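Local atomic coordinates of putative general stress protein 26 (Jannaschia sp., PDB entry 2QEA), a protein that probably acts as a flavin-binding oxidoreductase of the pyridoxamine 5'-phosphate oxidase-like family, perhaps in the general stress response. Residues 62-67 with 79-85; 46-50 with 111-115. All coordinates share one frame; numbering follows the deposited sequence.

Interaction 1 of 2, residues 62-67 with 79-85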
loop_
_atom_site.group_PDB
_atom_site.type_symbol
_atom_site.label_atom_id
_atom_site.label_comp_id
_atom_site.label_asym_id
_atom_site.label_seq_id
_atom_site.Cartn_x
_atom_site.Cartn_y
_atom_site.Cartn_z
ATOM N N PRO A 62 1.310 -22.801 -9.104
ATOM C CA PRO A 62 0.619 -21.801 -8.264
ATOM C C PRO A 62 1.035 -21.825 -6.783
ATOM O O PRO A 62 1.202 -22.912 -6.211
ATOM C CB PRO A 62 -0.863 -22.175 -8.410
ATOM C CG PRO A 62 -0.949 -22.915 -9.678
ATOM C CD PRO A 62 0.339 -23.669 -9.799
ATOM N N GLN A 63 1.207 -20.636 -6.195
ATOM C CA GLN A 63 1.628 -20.459 -4.796
ATOM C C GLN A 63 0.715 -19.476 -4.051
ATOM O O GLN A 63 0.247 -18.514 -4.669
ATOM C CB GLN A 63 3.055 -19.898 -4.751
ATOM C CG GLN A 63 4.141 -20.841 -5.265
ATOM C CD GLN A 63 4.363 -22.065 -4.390
ATOM O OE1 GLN A 63 4.056 -22.068 -3.195
ATOM N NE2 GLN A 63 4.915 -23.110 -4.986
ATOM N N PRO A 64 0.450 -19.712 -2.734
ATOM C CA PRO A 64 -0.309 -18.725 -1.943
ATOM C C PRO A 64 0.416 -17.372 -1.919
ATOM O O PRO A 64 1.635 -17.334 -1.716
ATOM C CB PRO A 64 -0.351 -19.344 -0.536
ATOM C CG PRO A 64 -0.142 -20.786 -0.748
ATOM C CD PRO A 64 0.781 -20.899 -1.916
ATOM N N ALA A 65 -0.329 -16.293 -2.154
ATOM C CA ALA A 65 0.245 -14.952 -2.249
ATOM C C ALA A 65 -0.594 -13.881 -1.568
ATOM O O ALA A 65 -1.770 -14.095 -1.252
ATOM C CB ALA A 65 0.448 -14.596 -3.712
ATOM N N GLN A 66 0.044 -12.730 -1.363
ATOM C CA GLN A 66 -0.566 -11.556 -0.750
ATOM C C GLN A 66 -0.426 -10.367 -1.699
ATOM O O GLN A 66 0.609 -10.217 -2.352
ATOM C CB GLN A 66 0.122 -11.228 0.575
ATOM C CG GLN A 66 -0.534 -10.093 1.373
ATOM C CD GLN A 66 0.186 -9.761 2.667
ATOM O OE1 GLN A 66 1.266 -10.281 2.957
ATOM N NE2 GLN A 66 -0.413 -8.880 3.453
ATOM N N PHE A 67 -1.471 -9.542 -1.765
ATOM C CA PHE A 67 -1.465 -8.309 -2.553
ATOM C C PHE A 67 -2.122 -7.208 -1.726
ATOM O O PHE A 67 -3.313 -7.287 -1.428
ATOM C CB PHE A 67 -2.169 -8.497 -3.896
ATOM C CG PHE A 67 -2.100 -7.285 -4.788
ATOM C CD1 PHE A 67 -0.860 -6.805 -5.231
ATOM C CD2 PHE A 67 -3.266 -6.634 -5.211
ATOM C CE1 PHE A 67 -0.779 -5.676 -6.062
ATOM C CE2 PHE A 67 -3.199 -5.510 -6.052
ATOM C CZ PHE A 67 -1.955 -5.035 -6.482
ATOM N N ASP A 79 -6.074 -5.531 1.955
ATOM C CA ASP A 79 -5.067 -6.554 2.226
ATOM C C ASP A 79 -5.742 -7.832 1.728
ATOM O O ASP A 79 -6.704 -8.294 2.343
ATOM C CB ASP A 79 -4.730 -6.628 3.724
ATOM C CG ASP A 79 -3.651 -7.667 4.053
ATOM O OD1 ASP A 79 -3.047 -8.267 3.135
ATOM O OD2 ASP A 79 -3.394 -7.884 5.254
ATOM N N LEU A 80 -5.236 -8.384 0.620
ATOM C CA LEU A 80 -5.833 -9.545 -0.047
ATOM C C LEU A 80 -4.982 -10.810 0.019
ATOM O O LEU A 80 -3.786 -10.746 -0.233
ATOM C CB LEU A 80 -6.030 -9.226 -1.529
ATOM C CG LEU A 80 -6.782 -7.951 -1.912
ATOM C CD1 LEU A 80 -6.671 -7.756 -3.408
ATOM C CD2 LEU A 80 -8.227 -8.007 -1.465
ATOM N N ASP A 81 -5.614 -11.939 0.352
ATOM C CA ASP A 81 -4.993 -13.269 0.290
ATOM C C ASP A 81 -5.475 -13.876 -1.024
ATOM O O ASP A 81 -6.631 -13.679 -1.416
ATOM C CB ASP A 81 -5.413 -14.174 1.461
ATOM C CG ASP A 81 -4.787 -13.765 2.787
ATOM O OD1 ASP A 81 -3.627 -13.294 2.811
ATOM O OD2 ASP A 81 -5.453 -13.943 3.827
ATOM N N GLY A 82 -4.596 -14.620 -1.693
ATOM C CA GLY A 82 -4.929 -15.236 -2.976
ATOM C C GLY A 82 -3.920 -16.253 -3.468
ATOM O O GLY A 82 -3.211 -16.860 -2.668
ATOM N N THR A 83 -3.877 -16.431 -4.791
ATOM C CA THR A 83 -2.980 -17.376 -5.460
ATOM C C THR A 83 -2.295 -16.680 -6.639
ATOM O O THR A 83 -2.983 -16.130 -7.501
ATOM C CB THR A 83 -3.770 -18.590 -5.994
ATOM O OG1 THR A 83 -4.524 -19.182 -4.928
ATOM C CG2 THR A 83 -2.833 -19.640 -6.598
ATOM N N LEU A 84 -0.958 -16.704 -6.660
ATOM C CA LEU A 84 -0.152 -16.135 -7.753
ATOM C C LEU A 84 0.346 -17.292 -8.624
ATOM O O LEU A 84 0.728 -18.343 -8.103
ATOM C CB LEU A 84 1.036 -15.337 -7.204
ATOM C CG LEU A 84 1.867 -14.511 -8.194
ATOM C CD1 LEU A 84 1.035 -13.395 -8.813
ATOM C CD2 LEU A 84 3.091 -13.928 -7.502
ATOM N N GLU A 85 0.345 -17.087 -9.944
ATOM C CA GLU A 85 0.782 -18.109 -10.904
ATOM C C GLU A 85 1.194 -17.538 -12.258
ATOM O O GLU A 85 0.860 -16.394 -12.578
ATOM C CB GLU A 85 -0.349 -19.127 -11.132
ATOM C CG GLU A 85 -1.656 -18.529 -11.675
ATOM C CD GLU A 85 -2.763 -19.556 -11.837
ATOM O OE1 GLU A 85 -2.523 -20.611 -12.463
ATOM O OE2 GLU A 85 -3.889 -19.290 -11.366
#

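Interaction 2 of 2, residues 46-50 with 111-115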
loop_
_atom_site.group_PDB
_atom_site.type_symbol
_atom_site.label_atom_id
_atom_site.label_comp_id
_atom_site.label_asym_id
_atom_site.label_seq_id
_atom_site.Cartn_x
_atom_site.Cartn_y
_atom_site.Cartn_z
ATOM N N PHE A 46 -0.163 -8.944 -13.755
ATOM C CA PHE A 46 1.134 -8.251 -13.635
ATOM C C PHE A 46 2.109 -8.716 -14.721
ATOM O O PHE A 46 2.191 -9.913 -14.999
ATOM C CB PHE A 46 1.786 -8.518 -12.272
ATOM C CG PHE A 46 0.908 -8.203 -11.095
ATOM C CD1 PHE A 46 0.907 -6.927 -10.523
ATOM C CD2 PHE A 46 0.085 -9.194 -10.545
ATOM C CE1 PHE A 46 0.086 -6.635 -9.417
ATOM C CE2 PHE A 46 -0.736 -8.919 -9.448
ATOM C CZ PHE A 46 -0.739 -7.639 -8.880
ATOM N N ILE A 47 2.834 -7.768 -15.321
ATOM C CA ILE A 47 3.868 -8.040 -16.326
ATOM C C ILE A 47 5.208 -7.856 -15.604
ATOM O O ILE A 47 5.485 -6.764 -15.096
ATOM C CB ILE A 47 3.769 -7.080 -17.538
ATOM C CG1 ILE A 47 2.410 -7.233 -18.236
ATOM C CG2 ILE A 47 4.893 -7.354 -18.537
ATOM C CD1 ILE A 47 2.205 -6.296 -19.415
ATOM N N THR A 48 6.015 -8.920 -15.551
ATOM C CA THR A 48 7.325 -8.911 -14.877
ATOM C C THR A 48 8.394 -9.684 -15.669
ATOM O O THR A 48 8.100 -10.276 -16.710
ATOM C CB THR A 48 7.196 -9.484 -13.442
ATOM O OG1 THR A 48 8.436 -9.332 -12.734
ATOM C CG2 THR A 48 6.783 -10.959 -13.466
ATOM N N ALA A 49 9.633 -9.635 -15.174
ATOM C CA ALA A 49 10.778 -10.318 -15.791
ATOM C C ALA A 49 10.883 -11.763 -15.287
ATOM O O ALA A 49 10.559 -12.031 -14.127
ATOM C CB ALA A 49 12.069 -9.561 -15.491
ATOM N N LYS A 50 11.328 -12.681 -16.155
ATOM C CA LYS A 50 11.518 -14.106 -15.782
ATOM C C LYS A 50 12.594 -14.319 -14.704
ATOM O O LYS A 50 12.488 -15.253 -13.906
ATOM C CB LYS A 50 11.841 -14.991 -17.000
ATOM C CG LYS A 50 10.674 -15.234 -17.945
ATOM C CD LYS A 50 11.006 -16.327 -18.961
ATOM C CE LYS A 50 9.858 -16.560 -19.942
ATOM N NZ LYS A 50 10.221 -17.530 -21.010
ATOM N N ASP A 111 8.901 -11.183 -26.053
ATOM C CA ASP A 111 10.296 -10.999 -25.624
ATOM C C ASP A 111 10.600 -12.198 -24.700
ATOM O O ASP A 111 9.717 -12.595 -23.930
ATOM C CB ASP A 111 10.410 -9.645 -24.896
ATOM C CG ASP A 111 11.822 -9.319 -24.393
ATOM O OD1 ASP A 111 12.350 -10.023 -23.506
ATOM O OD2 ASP A 111 12.381 -8.296 -24.839
ATOM N N PRO A 112 11.828 -12.778 -24.767
ATOM C CA PRO A 112 12.145 -13.946 -23.915
ATOM C C PRO A 112 12.031 -13.724 -22.403
ATOM O O PRO A 112 11.650 -14.650 -21.695
ATOM C CB PRO A 112 13.597 -14.279 -24.291
ATOM C CG PRO A 112 14.135 -13.033 -24.881
ATOM C CD PRO A 112 12.986 -12.420 -25.607
ATOM N N ASP A 113 12.346 -12.514 -21.937
ATOM C CA ASP A 113 12.282 -12.173 -20.506
ATOM C C ASP A 113 10.873 -11.861 -19.975
ATOM O O ASP A 113 10.694 -11.850 -18.761
ATOM C CB ASP A 113 13.219 -10.992 -20.186
ATOM C CG ASP A 113 14.685 -11.276 -20.531
ATOM O OD1 ASP A 113 15.030 -12.423 -20.901
ATOM O OD2 ASP A 113 15.501 -10.332 -20.436
ATOM N N VAL A 114 9.894 -11.606 -20.853
ATOM C CA VAL A 114 8.517 -11.276 -20.424
ATOM C C VAL A 114 7.833 -12.462 -19.728
ATOM O O VAL A 114 7.973 -13.604 -20.164
ATOM C CB VAL A 114 7.642 -10.744 -21.604
ATOM C CG1 VAL A 114 6.163 -10.629 -21.222
ATOM C CG2 VAL A 114 8.147 -9.398 -22.050
ATOM N N CYS A 115 7.115 -12.156 -18.643
ATOM C CA CYS A 115 6.407 -13.135 -17.818
ATOM C C CYS A 115 5.102 -12.535 -17.274
ATOM O O CYS A 115 5.146 -11.592 -16.478
ATOM C CB CYS A 115 7.315 -13.560 -16.659
ATOM S SG CYS A 115 6.561 -14.634 -15.440
#

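Interaction 1 of 2, residues 62-67 with 79-85
The antiparallel beta hairpin formed by strands 63-71 and 76-87 of the split-barrel-like sheet puts Gln63 opposite Leu84, Ala65 opposite Gly82 and Phe67 opposite Leu80 as hydrogen-bonded pairs. Each of the three is closed by two backbone bonds; the first is nearly straight in both directions, with Gln63 N to Leu84 O at 3.0 Å. Between them, Pro64 faces Thr83 and Gln66 faces Asp81 in non-hydrogen-bonded pairs, where CA-H...O contacts such as Gln66 CA to Leu80 O (3.4 Å) add to the ladder.

One side-chain bond crosses the hairpin. Gln66 holds its CG anti to the backbone N (chi1 -174°) and runs on extended, which carries the amide diagonally to Asp79, where NE2 donates to OD1 at 2.7 Å. The donor meets the syn side of OD1, 30° out of the carboxylate plane, and the two flat groups are nearly coplanar. The other carboxylate oxygen, OD2, accepts from the backbone N of Leu29 of the second subunit, while Asp81 forms a salt bridge with Lys24. Replacing Gln66 by an alanine would probably leave Asp79 OD1 without this donor and the carboxylate freer to turn at the subunit interface.

On the face that carries Ala65, Phe67, Leu80 and Leu84, with Gln63 at its margin turning its amide away, the contacts are apolar. Ala65 CB sits against Leu84 CB at 3.6 Å, and Leu80 CD1 lies at the edge of the Phe67 ring, 4.0 Å from CD2, the two side chains running side by side. At the open end, Pro62 CB packs on Thr83 CG2 at 3.7 Å. The hairpin thus divides its chemistry: Ala65, Phe67, Leu80 and Leu84 are buried, whereas the Asp79 carboxylate is shared between Gln66 and the partner subunit.

Interaction 2 of 2, residues 46-50 with 111-115
Three backbone hydrogen bonds join Thr48 and Lys50 to Cys115 at the start of the facing strand and to Asp113 in the turn before it. Thr48 N gives a nearly straight bond to Cys115 O at 3.0 Å, and the return bond, from Cys115 N to Thr48 O, is weak, bent to 125° at the hydrogen. Beyond it Lys50 N donates to Asp113 O at 2.8 Å. The same oxygen receives a CA-H...O contact from Ala49 CA at 3.3 Å, so two neighbouring residues of 46-50 converge on one carbonyl.

This is where strands 44-49 and 114-129 pair antiparallel at one end of the sheet, and the polypeptide enters the second strand through a type I beta turn from Asp111 to Val114. The turn is braced from inside: Asp111 OD1 accepts from Asp113 N through its anti lone pair, an Asx turn, and Val114 N bonds back to Asp111 O.

Side-chain contacts of Thr48 and Cys115 come next. Thr48 CG2 lies between its backbone N and carbonyl carbon, with OG1 anti to the N (chi1 -173°); the methyl thereby rests against Cys115 O at 3.5 Å while OG1 turns to the hydroxyl of Thr52. Cys115 CB approaches the Thr48 carbonyl oxygen.

Apolar touches are fewer: Cys115 CB packs against Lys50 CG at 4.0 Å, and on the other side of the sheet Ile47 CG2 and Val114 CG1 meet loosely, with Trp97 touching both side chains.

The lysine chain makes a different kind of approach. Extended beyond CG, Lys50 runs alongside the turn with its methylenes against backbone oxygens: CE stands 3.2 Å from Pro112 O and also comes near Val114 O. Arg86 of the neighbouring strand 76-87 touches both Lys50 and Cys115.

How the interactions relate
Interactions 1 and 2 are two antiparallel pairings within one sheet, their centres 18 Å apart. Strand 114-129 connects them: it pairs with strand 44-49 in interaction 2 and, farther along, with strand 76-87 of interaction 1. The sequence order is nested, since the 62-67/79-85 hairpin falls inside the long excursion closed by 46-50 with 111-115. They touch directly where the rings of Phe67 and Phe46 meet edge-to-face, Phe67 CE1 lying 3.4 Å from Phe46 CZ; Phe119, on strand 114-129, packs on both Phe46 and Ala65. Only interaction 1 reaches the second subunit. The calcium ligands Asp11, Glu14 and Asp38 belong to neither contact.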